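Local coordinates for protein geranyltranstransferase (Enterococcus faecalis, PDB 3P8L) that probably catalyses the magnesium-dependent condensation of isopentenyl diphosphate with geranyl diphosphate, giving farnesyl diphosphate and releasing diphosphate, at residues T60-Q66 with N286-L292; E40-S45 with P106-F112; A221-R225 with Q298-R302; T71-V76 with L131-L137. All coordinates share one frame; numbering follows the deposited sequence. Where two conformers were deposited one is given.

Contact 1. Residues T60-Q66 with N286-L292; sequences TTVAAFQ and NFSEEHL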
# COMPACT_ATOMS: atom_id res chain seq x y z
N THR A 60 19.61 10.29 -9.31
CA THR A 60 20.43 11.47 -9.47
C THR A 60 21.08 11.84 -8.14
O THR A 60 22.24 12.26 -8.11
CB THR A 60 19.60 12.63 -10.08
OG1 THR A 60 19.02 12.18 -11.31
CG2 THR A 60 20.48 13.84 -10.36
N THR A 61 20.34 11.64 -7.05
CA THR A 61 20.81 11.99 -5.71
C THR A 61 21.96 11.05 -5.32
O THR A 61 22.97 11.51 -4.79
CB THR A 61 19.65 12.00 -4.68
OG1 THR A 61 18.70 13.00 -5.08
CG2 THR A 61 20.12 12.33 -3.27
N VAL A 62 21.81 9.77 -5.62
CA VAL A 62 22.86 8.77 -5.41
C VAL A 62 24.11 9.13 -6.26
O VAL A 62 25.25 9.02 -5.78
CB VAL A 62 22.35 7.34 -5.71
CG1 VAL A 62 23.47 6.30 -5.63
CG2 VAL A 62 21.22 6.95 -4.75
N ALA A 63 23.88 9.59 -7.49
CA ALA A 63 24.96 10.02 -8.40
C ALA A 63 25.72 11.23 -7.85
O ALA A 63 26.95 11.25 -7.88
CB ALA A 63 24.42 10.32 -9.79
N ALA A 64 24.97 12.21 -7.35
CA ALA A 64 25.54 13.39 -6.69
C ALA A 64 26.54 13.07 -5.56
O ALA A 64 27.50 13.80 -5.38
CB ALA A 64 24.43 14.28 -6.18
N PHE A 65 26.31 11.98 -4.82
CA PHE A 65 27.22 11.55 -3.74
C PHE A 65 28.26 10.51 -4.18
O PHE A 65 28.88 9.84 -3.35
CB PHE A 65 26.44 11.02 -2.52
CG PHE A 65 25.59 12.05 -1.85
CD1 PHE A 65 24.21 12.01 -1.99
CD2 PHE A 65 26.16 13.08 -1.10
CE1 PHE A 65 23.41 12.96 -1.40
CE2 PHE A 65 25.36 14.04 -0.50
CZ PHE A 65 23.98 13.98 -0.65
N GLN A 66 28.41 10.38 -5.50
CA GLN A 66 29.46 9.61 -6.15
C GLN A 66 29.49 8.15 -5.74
O GLN A 66 30.56 7.57 -5.55
CB GLN A 66 30.83 10.29 -5.97
CG GLN A 66 30.98 11.58 -6.80
CD GLN A 66 32.14 12.47 -6.36
OE1 GLN A 66 33.01 12.03 -5.61
NE2 GLN A 66 32.14 13.71 -6.82
N ASN A 286 33.15 14.60 -1.27
CA ASN A 286 32.78 13.88 -2.48
C ASN A 286 31.34 14.17 -2.88
O ASN A 286 30.41 13.45 -2.50
CB ASN A 286 33.00 12.37 -2.28
CG ASN A 286 34.47 12.02 -2.13
OD1 ASN A 286 34.91 11.58 -1.06
ND2 ASN A 286 35.25 12.21 -3.19
N PHE A 287 31.16 15.24 -3.65
CA PHE A 287 29.83 15.68 -4.03
C PHE A 287 29.81 16.35 -5.41
O PHE A 287 30.37 17.43 -5.59
CB PHE A 287 29.25 16.60 -2.96
CG PHE A 287 27.81 16.96 -3.18
CD1 PHE A 287 26.82 15.98 -3.10
CD2 PHE A 287 27.44 18.27 -3.45
CE1 PHE A 287 25.48 16.31 -3.30
CE2 PHE A 287 26.11 18.60 -3.65
CZ PHE A 287 25.13 17.61 -3.58
N SER A 288 29.17 15.69 -6.38
CA SER A 288 28.96 16.25 -7.72
C SER A 288 27.66 17.05 -7.75
O SER A 288 26.60 16.51 -8.08
CB SER A 288 28.91 15.14 -8.78
OG SER A 288 30.11 14.38 -8.82
N GLU A 289 27.76 18.34 -7.43
CA GLU A 289 26.60 19.25 -7.33
C GLU A 289 25.77 19.39 -8.61
O GLU A 289 24.56 19.64 -8.54
CB GLU A 289 27.05 20.64 -6.86
CG GLU A 289 28.39 21.10 -7.43
CD GLU A 289 28.68 22.56 -7.16
OE1 GLU A 289 28.11 23.42 -7.87
OE2 GLU A 289 29.48 22.85 -6.25
N GLU A 290 26.43 19.23 -9.76
CA GLU A 290 25.80 19.47 -11.08
C GLU A 290 24.63 18.54 -11.34
O GLU A 290 23.68 18.94 -12.00
CB GLU A 290 26.79 19.34 -12.24
CG GLU A 290 28.25 19.61 -11.91
CD GLU A 290 29.01 18.34 -11.52
OE1 GLU A 290 28.94 17.34 -12.28
OE2 GLU A 290 29.67 18.35 -10.46
N HIS A 291 24.70 17.31 -10.84
CA HIS A 291 23.59 16.37 -10.97
C HIS A 291 22.28 16.97 -10.44
O HIS A 291 21.29 17.03 -11.16
CB HIS A 291 23.91 15.03 -10.32
CG HIS A 291 24.78 14.16 -11.16
ND1 HIS A 291 24.34 13.59 -12.33
CD2 HIS A 291 26.08 13.79 -11.01
CE1 HIS A 291 25.33 12.89 -12.87
NE2 HIS A 291 26.38 12.98 -12.08
N LEU A 292 22.31 17.45 -9.20
CA LEU A 292 21.13 18.07 -8.63
C LEU A 292 20.89 19.51 -9.10
O LEU A 292 19.74 19.89 -9.31
CB LEU A 292 21.15 17.96 -7.11
CG LEU A 292 20.96 16.54 -6.55
CD1 LEU A 292 21.10 16.53 -5.03
CD2 LEU A 292 19.61 15.99 -6.95
O HOH W 1 28.96 11.81 -9.80
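Ala63 and His291 meet face-on: the methyl carbon Ala63 CB sits over the centre of the imidazole, 3.9 Å from the His291 ring centroid and only 3° off the normal, a well-formed CH-pi contact. Thr60 CG2 comes obliquely to the same ring and rests 3.6 Å from His291 CB. The two phenylalanines meet less neatly. The rings of Phe65 and Phe287 are turned 45° against each other, with Phe287 CE1 over one face of Phe65 near its rim, and Ala64 CB fills in beside it, 3.7 Å from Phe287 CE1. Ala64 CB also touches Leu292 CG.

Polar bonds run along the border of this apolar patch. Ser288 N donates to Ala64 O at 2.7 Å. Gln66, its chain extended beyond CG, lays its amide so that NE2 donates to Ser288 OG (2.9 Å, 169°) almost within the amide plane, while its OE1 accepts a weak bond from Asn286 ND2. One water joins Ala63 O to Ser288 OG. The His291 ring also meets that of Phe13, and His291 NE2 bonds to His8 O, in what looks like an ordered purification tag.

The last carbonyls of helix 53-64 thus find partners in the residues leading into helix 289-298 and in water, so in this mostly buried joint the carbonyls of Ala63 and Ala64 are met by donors beside the aromatic packing.

Contact 2. Residues E40-S45 with P106-F112; sequences EAMLYS and PTNHKVF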
# COMPACT_ATOMS: atom_id res chain seq x y z
N GLU A 40 -1.74 -7.44 -16.66
CA GLU A 40 -1.76 -6.65 -17.90
C GLU A 40 -2.22 -5.21 -17.72
O GLU A 40 -1.74 -4.30 -18.37
CB GLU A 40 -2.65 -7.32 -18.95
CG GLU A 40 -1.96 -8.45 -19.66
CD GLU A 40 -2.94 -9.27 -20.47
OE1 GLU A 40 -3.79 -8.65 -21.15
OE2 GLU A 40 -2.89 -10.52 -20.42
N ALA A 41 -3.16 -5.02 -16.81
CA ALA A 41 -3.68 -3.69 -16.56
C ALA A 41 -2.63 -2.82 -15.84
O ALA A 41 -2.44 -1.64 -16.19
CB ALA A 41 -4.96 -3.78 -15.77
N MET A 42 -1.91 -3.42 -14.90
CA MET A 42 -0.80 -2.73 -14.23
C MET A 42 0.32 -2.42 -15.22
O MET A 42 0.82 -1.30 -15.26
CB MET A 42 -0.30 -3.54 -13.01
CG MET A 42 -1.31 -3.60 -11.86
SD MET A 42 -0.94 -4.48 -10.31
CE MET A 42 -0.61 -6.08 -10.99
N LEU A 43 0.69 -3.41 -16.04
CA LEU A 43 1.73 -3.20 -17.06
C LEU A 43 1.31 -2.15 -18.08
O LEU A 43 2.13 -1.40 -18.58
CB LEU A 43 2.09 -4.51 -17.78
CG LEU A 43 2.88 -5.61 -17.07
CD1 LEU A 43 2.99 -6.87 -17.96
CD2 LEU A 43 4.28 -5.14 -16.67
N TYR A 44 0.01 -2.09 -18.40
CA TYR A 44 -0.45 -1.06 -19.33
C TYR A 44 -0.06 0.33 -18.83
O TYR A 44 0.55 1.12 -19.58
CB TYR A 44 -1.96 -1.13 -19.55
CG TYR A 44 -2.48 0.03 -20.37
CD1 TYR A 44 -2.32 0.05 -21.75
CD2 TYR A 44 -3.14 1.10 -19.77
CE1 TYR A 44 -2.79 1.11 -22.53
CE2 TYR A 44 -3.60 2.19 -20.52
CZ TYR A 44 -3.41 2.18 -21.92
OH TYR A 44 -3.87 3.21 -22.70
N SER A 45 -0.36 0.62 -17.57
CA SER A 45 -0.15 1.95 -17.02
C SER A 45 1.33 2.27 -16.81
O SER A 45 1.72 3.43 -16.88
CB SER A 45 -0.91 2.12 -15.72
OG SER A 45 -2.31 2.18 -15.95
N PRO A 106 -5.42 6.19 -23.94
CA PRO A 106 -6.53 6.07 -22.99
C PRO A 106 -6.07 5.66 -21.60
O PRO A 106 -5.10 4.91 -21.44
CB PRO A 106 -7.40 4.96 -23.59
CG PRO A 106 -6.53 4.26 -24.58
CD PRO A 106 -5.60 5.27 -25.08
N THR A 107 -6.80 6.14 -20.60
CA THR A 107 -6.50 5.89 -19.20
C THR A 107 -6.88 4.47 -18.87
O THR A 107 -7.62 3.82 -19.63
CB THR A 107 -7.20 6.89 -18.29
OG1 THR A 107 -8.55 7.04 -18.73
CG2 THR A 107 -6.51 8.27 -18.36
N ASN A 108 -6.35 3.98 -17.75
CA ASN A 108 -6.55 2.60 -17.35
C ASN A 108 -8.03 2.14 -17.31
O ASN A 108 -8.35 1.09 -17.86
CB ASN A 108 -5.85 2.32 -16.02
CG ASN A 108 -5.68 0.85 -15.76
OD1 ASN A 108 -6.66 0.14 -15.56
ND2 ASN A 108 -4.43 0.37 -15.74
N HIS A 109 -8.91 2.93 -16.69
CA HIS A 109 -10.34 2.59 -16.63
C HIS A 109 -11.04 2.59 -17.99
O HIS A 109 -12.00 1.85 -18.17
CB HIS A 109 -11.11 3.49 -15.65
CG HIS A 109 -11.11 4.94 -16.01
ND1 HIS A 109 -10.04 5.77 -15.72
CD2 HIS A 109 -12.07 5.73 -16.56
CE1 HIS A 109 -10.34 7.00 -16.09
NE2 HIS A 109 -11.56 7.00 -16.61
N LYS A 110 -10.55 3.40 -18.93
CA LYS A 110 -11.08 3.43 -20.30
C LYS A 110 -10.69 2.19 -21.06
O LYS A 110 -11.42 1.72 -21.93
CB LYS A 110 -10.59 4.67 -21.07
CG LYS A 110 -11.17 5.98 -20.56
CD LYS A 110 -12.67 5.90 -20.34
CE LYS A 110 -13.44 6.18 -21.62
NZ LYS A 110 -14.89 6.29 -21.31
N VAL A 111 -9.53 1.63 -20.71
CA VAL A 111 -9.16 0.38 -21.33
C VAL A 111 -9.84 -0.83 -20.70
O VAL A 111 -10.45 -1.64 -21.42
CB VAL A 111 -7.62 0.22 -21.45
CG1 VAL A 111 -7.25 -1.04 -22.16
CG2 VAL A 111 -7.03 1.40 -22.17
N PHE A 112 -9.79 -0.94 -19.36
CA PHE A 112 -10.07 -2.20 -18.68
C PHE A 112 -11.34 -2.20 -17.84
O PHE A 112 -11.72 -3.23 -17.28
CB PHE A 112 -8.88 -2.61 -17.80
CG PHE A 112 -7.62 -2.90 -18.57
CD1 PHE A 112 -7.45 -4.12 -19.22
CD2 PHE A 112 -6.61 -1.95 -18.64
CE1 PHE A 112 -6.27 -4.41 -19.94
CE2 PHE A 112 -5.44 -2.20 -19.36
CZ PHE A 112 -5.26 -3.45 -20.01
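A chi1 of 173° swings the Tyr44 ring out from helix 36-47 across 106-112, while Phe112, on the short helix 108-112, holds CG beside its own N (chi1 -64°) and turns a ring edge toward the face of Tyr44. The result is an offset edge-to-face pair, planes 73° apart, with Phe112 CE2 3.6 Å from Tyr44 CB. Phe112 is itself sandwiched: Ala41 CB makes a CH-pi contact over one face, 3.9 Å from the Phe112 ring centroid, and Val111 CG1 covers the opposite face. At its far end Tyr44 OH points in the ring plane at Pro106 O as a donor, although the refined separation is too short to be trusted in detail.

Asn108 supplies the second polar link. Asn108 ND2 gives a nearly straight bond to Ser45 OG (2.8 Å), lying in the amide plane, and a weak, bent one to Ala41 O (2.9 Å). Beside it, Thr107 OG1 bonds to Asp99 O, just after an aspartate-rich stretch that, as in relatives, probably binds magnesium.

One amide nitrogen therefore serves both a helix carbonyl and a serine hydroxyl, and with the edge-to-face pair it joins the two helices; the phenol adds a doubtful second polar link.

Contact 3. Residues A221-R225 with Q298-R302; sequences AFQIR and QLQLR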
# COMPACT_ATOMS: atom_id res chain seq x y z
N ALA A 221 8.89 24.42 -6.92
CA ALA A 221 9.31 24.99 -8.20
C ALA A 221 8.70 24.25 -9.41
O ALA A 221 8.33 24.88 -10.39
CB ALA A 221 10.84 25.04 -8.30
N PHE A 222 8.57 22.93 -9.29
CA PHE A 222 7.99 22.05 -10.31
C PHE A 222 6.54 22.43 -10.57
O PHE A 222 6.13 22.58 -11.73
CB PHE A 222 8.14 20.57 -9.87
CG PHE A 222 7.37 19.56 -10.70
CD1 PHE A 222 7.79 19.22 -11.99
CD2 PHE A 222 6.26 18.91 -10.16
CE1 PHE A 222 7.09 18.27 -12.75
CE2 PHE A 222 5.54 17.95 -10.91
CZ PHE A 222 5.96 17.63 -12.21
N GLN A 223 5.78 22.63 -9.49
CA GLN A 223 4.37 22.99 -9.58
C GLN A 223 4.14 24.41 -10.10
O GLN A 223 3.27 24.62 -10.94
CB GLN A 223 3.68 22.83 -8.23
CG GLN A 223 2.18 22.59 -8.35
CD GLN A 223 1.83 21.12 -8.31
OE1 GLN A 223 1.43 20.53 -9.32
NE2 GLN A 223 1.97 20.51 -7.14
N ILE A 224 4.91 25.37 -9.58
CA ILE A 224 4.81 26.76 -10.04
C ILE A 224 5.12 26.87 -11.54
O ILE A 224 4.43 27.58 -12.26
CB ILE A 224 5.71 27.72 -9.20
CG1 ILE A 224 5.27 27.73 -7.73
CG2 ILE A 224 5.66 29.15 -9.76
CD1 ILE A 224 6.33 28.25 -6.77
N ARG A 225 6.15 26.15 -11.99
CA ARG A 225 6.51 26.04 -13.41
C ARG A 225 5.39 25.46 -14.28
O ARG A 225 5.12 25.97 -15.37
CB ARG A 225 7.81 25.23 -13.55
CG ARG A 225 8.04 24.49 -14.86
CD ARG A 225 8.81 25.34 -15.85
NE ARG A 225 9.93 24.60 -16.44
CZ ARG A 225 9.84 23.71 -17.42
NH1 ARG A 225 8.66 23.42 -17.97
NH2 ARG A 225 10.93 23.11 -17.87
N GLN A 298 16.79 22.93 -15.20
CA GLN A 298 15.77 22.51 -16.18
C GLN A 298 14.41 23.15 -15.91
O GLN A 298 13.59 23.27 -16.82
CB GLN A 298 15.62 20.98 -16.26
CG GLN A 298 16.85 20.18 -16.71
CD GLN A 298 17.82 20.97 -17.57
OE1 GLN A 298 17.51 22.06 -18.05
NE2 GLN A 298 19.02 20.41 -17.76
N LEU A 299 14.17 23.56 -14.66
CA LEU A 299 12.89 24.19 -14.28
C LEU A 299 12.80 25.71 -14.56
O LEU A 299 11.73 26.30 -14.38
CB LEU A 299 12.55 23.90 -12.82
CG LEU A 299 12.34 22.47 -12.32
CD1 LEU A 299 11.96 22.51 -10.85
CD2 LEU A 299 11.28 21.70 -13.12
N GLN A 300 13.91 26.34 -14.98
CA GLN A 300 13.92 27.75 -15.40
C GLN A 300 12.98 28.03 -16.59
O GLN A 300 12.63 27.11 -17.33
CB GLN A 300 15.33 28.19 -15.81
CG GLN A 300 16.29 28.51 -14.67
CD GLN A 300 17.72 28.80 -15.14
OE1 GLN A 300 17.97 28.98 -16.34
NE2 GLN A 300 18.65 28.87 -14.20
N LEU A 301 12.60 29.29 -16.76
CA LEU A 301 11.83 29.70 -17.94
C LEU A 301 12.71 30.48 -18.91
O LEU A 301 13.47 31.36 -18.50
CB LEU A 301 10.59 30.50 -17.55
CG LEU A 301 9.47 29.72 -16.84
CD1 LEU A 301 8.41 30.67 -16.30
CD2 LEU A 301 8.83 28.67 -17.75
N ARG A 302 12.60 30.14 -20.19
CA ARG A 302 13.44 30.72 -21.24
C ARG A 302 12.60 31.40 -22.33
O ARG A 302 11.56 30.89 -22.74
CB ARG A 302 14.33 29.64 -21.87
CG ARG A 302 15.50 30.18 -22.69
CD ARG A 302 16.70 29.24 -22.62
NE ARG A 302 17.41 29.33 -21.34
CZ ARG A 302 17.30 28.46 -20.34
NH1 ARG A 302 17.99 28.65 -19.22
NH2 ARG A 302 16.52 27.40 -20.45
OXT ARG A 302 12.95 32.48 -22.82
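Phe222 and Leu299 mark the nearest backbone approach, their CA atoms 6.7 Å apart, where one side of a continuous helix faces a C-terminal tail that has no regular structure. Leu299 fits against the helix with both branches: its CD1 lies 3.8 Å from Ala221 CB and as far from the peptide nitrogen of Phe222, while its CD2 comes to the edge of the Phe222 ring.

Arg225, one turn further on, does the polar work. Its chain bends at chi2 (91°) and again at chi3, turning the guanidinium so that an edge, rather than a face, meets the tail. From that edge Arg225 NH2 donates to Gln298 O at 2.9 Å and 165°, with the oxygen in the guanidinium plane but the donor tilted from the carbonyl plane. Arg225 NE reaches Leu299 O in a weaker bond of 3.2 Å. Two successive carbonyls, of Gln298 and Leu299, are thereby met by one positive group. The aliphatic part is used too: Arg225 CD rests 3.8 Å from Leu301 CD2.

Around this seam, Tyr218 continues the bed for Leu299 and Leu228 that for Leu301, both from helix 205-230. Helix 259-283 adjoins it, with Leu266 touching Ala221 and Leu301, so the tail lies against both helices.

Contact 4. Residues T71-V76 with L131-L137; sequences TQDYQV and LLSLSQL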
# COMPACT_ATOMS: atom_id res chain seq x y z
N THR A 71 21.69 -2.67 -7.46
CA THR A 71 20.34 -3.24 -7.49
C THR A 71 19.31 -2.54 -6.58
O THR A 71 18.24 -2.13 -7.06
CB THR A 71 20.41 -4.76 -7.15
OG1 THR A 71 21.37 -5.37 -8.02
CG2 THR A 71 19.06 -5.44 -7.35
N GLN A 72 19.64 -2.37 -5.31
CA GLN A 72 18.73 -1.76 -4.33
C GLN A 72 18.34 -0.32 -4.61
O GLN A 72 17.26 0.12 -4.21
CB GLN A 72 19.26 -1.86 -2.89
CG GLN A 72 20.58 -1.15 -2.64
CD GLN A 72 21.77 -2.09 -2.73
OE1 GLN A 72 21.87 -2.91 -3.66
NE2 GLN A 72 22.67 -1.99 -1.76
N ASP A 73 19.22 0.42 -5.30
CA ASP A 73 18.91 1.78 -5.73
C ASP A 73 17.80 1.75 -6.77
O ASP A 73 16.86 2.53 -6.68
CB ASP A 73 20.14 2.52 -6.29
CG ASP A 73 21.33 2.48 -5.33
OD1 ASP A 73 22.48 2.43 -5.81
OD2 ASP A 73 21.13 2.50 -4.11
N TYR A 74 17.92 0.84 -7.74
CA TYR A 74 16.90 0.65 -8.76
C TYR A 74 15.61 0.12 -8.19
O TYR A 74 14.54 0.51 -8.65
CB TYR A 74 17.38 -0.26 -9.89
CG TYR A 74 18.59 0.28 -10.63
CD1 TYR A 74 18.49 1.41 -11.44
CD2 TYR A 74 19.85 -0.34 -10.52
CE1 TYR A 74 19.60 1.92 -12.12
CE2 TYR A 74 20.97 0.17 -11.18
CZ TYR A 74 20.83 1.30 -11.97
OH TYR A 74 21.91 1.79 -12.65
N GLN A 75 15.71 -0.76 -7.19
CA GLN A 75 14.56 -1.30 -6.48
C GLN A 75 13.78 -0.22 -5.73
O GLN A 75 12.55 -0.19 -5.84
CB GLN A 75 14.97 -2.45 -5.55
CG GLN A 75 15.34 -3.70 -6.36
CD GLN A 75 15.90 -4.82 -5.51
OE1 GLN A 75 16.62 -4.58 -4.54
NE2 GLN A 75 15.57 -6.05 -5.87
N VAL A 76 14.49 0.65 -5.00
CA VAL A 76 13.87 1.79 -4.32
C VAL A 76 13.21 2.75 -5.32
O VAL A 76 12.10 3.23 -5.08
CB VAL A 76 14.87 2.55 -3.39
CG1 VAL A 76 14.26 3.84 -2.81
CG2 VAL A 76 15.30 1.66 -2.22
N LEU A 131 7.85 -5.00 -3.14
CA LEU A 131 9.17 -4.86 -3.74
C LEU A 131 10.21 -4.33 -2.75
O LEU A 131 11.27 -4.95 -2.58
CB LEU A 131 9.13 -4.00 -5.02
CG LEU A 131 10.52 -3.72 -5.64
CD1 LEU A 131 11.25 -5.01 -6.08
CD2 LEU A 131 10.43 -2.72 -6.80
N LEU A 132 9.90 -3.23 -2.08
CA LEU A 132 10.76 -2.66 -1.05
C LEU A 132 11.11 -3.64 0.10
O LEU A 132 12.28 -3.72 0.53
CB LEU A 132 10.17 -1.35 -0.52
CG LEU A 132 11.06 -0.37 0.24
CD1 LEU A 132 12.35 -0.04 -0.54
CD2 LEU A 132 10.29 0.92 0.52
N SER A 133 10.11 -4.41 0.55
CA SER A 133 10.28 -5.46 1.57
C SER A 133 11.19 -6.62 1.13
O SER A 133 11.90 -7.22 1.96
CB SER A 133 8.91 -6.01 2.02
OG SER A 133 8.43 -6.98 1.12
N LEU A 134 11.18 -6.90 -0.17
CA LEU A 134 12.02 -7.94 -0.77
C LEU A 134 13.32 -7.42 -1.40
O LEU A 134 14.04 -8.18 -2.03
CB LEU A 134 11.21 -8.70 -1.82
CG LEU A 134 10.08 -9.58 -1.29
CD1 LEU A 134 9.11 -9.91 -2.41
CD2 LEU A 134 10.62 -10.87 -0.63
N SER A 135 13.61 -6.12 -1.26
CA SER A 135 14.75 -5.50 -1.93
C SER A 135 16.11 -5.87 -1.31
O SER A 135 16.18 -6.44 -0.23
CB SER A 135 14.59 -3.98 -1.98
OG SER A 135 14.69 -3.41 -0.69
N GLN A 136 17.18 -5.50 -2.00
CA GLN A 136 18.54 -5.80 -1.56
C GLN A 136 19.05 -4.93 -0.39
O GLN A 136 20.22 -4.98 -0.05
CB GLN A 136 19.50 -5.65 -2.74
CG GLN A 136 20.42 -6.82 -2.94
CD GLN A 136 19.86 -7.81 -3.91
OE1 GLN A 136 20.29 -7.87 -5.06
NE2 GLN A 136 18.87 -8.58 -3.47
N LEU A 137 18.17 -4.11 0.20
CA LEU A 137 18.52 -3.27 1.34
C LEU A 137 18.76 -4.10 2.59
O LEU A 137 18.09 -5.12 2.79
CB LEU A 137 17.40 -2.28 1.65
CG LEU A 137 17.11 -1.16 0.66
CD1 LEU A 137 15.92 -0.36 1.14
CD2 LEU A 137 18.35 -0.29 0.52
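Gln75 lies alongside Ser135, its CB 3.9 Å from Ser135 CB, and then reaches beyond it with an extended chain. The amide ends at the backbone of the neighbouring residue: Gln136 N donates to Gln75 OE1 at 2.8 Å and 162°, the donor standing somewhat out of the carbonyl plane. Gln75 OE1 also lies 3.3 Å from Ser135 CB.

Gln72 is arranged differently. Its CG occupies the crowded position between the backbone N and the carbonyl carbon (chi1 61°), and with a further bend the chain crosses Gln136 at about a right angle, the two amide planes 73° apart and not stacked. Gln72 CB packs on Leu137 CD2 at 3.9 Å, while Gln136 turns its OE1 toward the methyl of Thr71.

Deeper in, aliphatic packing dominates. Val76 uses one branch, CG2, for two leucines, touching Leu132 CD1 at 3.8 Å and Leu137 CD1 at 4.0 Å from different directions, and Leu131 CD2 lies 3.4 Å from Gln75 O. Leu145 of helix 139-153 and Leu200 of helix 175-200 close round the same valine. The turn is braced internally by Ser135 OG, which donates to Leu132 O at 2.7 Å, and Lys142 binds the carbonyls of Ser133 and Ser135. Ser133 O also accepts from Gln147 of the second subunit.

The Gln75 side-chain carbonyl thus adds a side-chain-to-backbone bond to a turn already held by Ser135 OG and Lys142, over a leucine-valine core near the dimer partner.

How the contacts relate
The four contacts are spread round a mostly helical fold, as expected of this prenyl synthase family. Contacts 1 and 4 are neighbours, centres 20 Å apart, on the consecutive helices 53-64 and 71-92; they touch through Val62 and Asp73, and contact 4 is nested within the loop that contact 1 closes. Contacts 1 and 3 share helix 289-298 and the tail after it, centres about 21 Å apart, so both bring the end of the chain back onto earlier helices. Contact 2 lies across the chain's centre from contact 1, centres about 36 Å apart, and its helix 108-112 is followed in the chain by helix 114-133 of contact 4. Early and late helices are thus laced into one bundle.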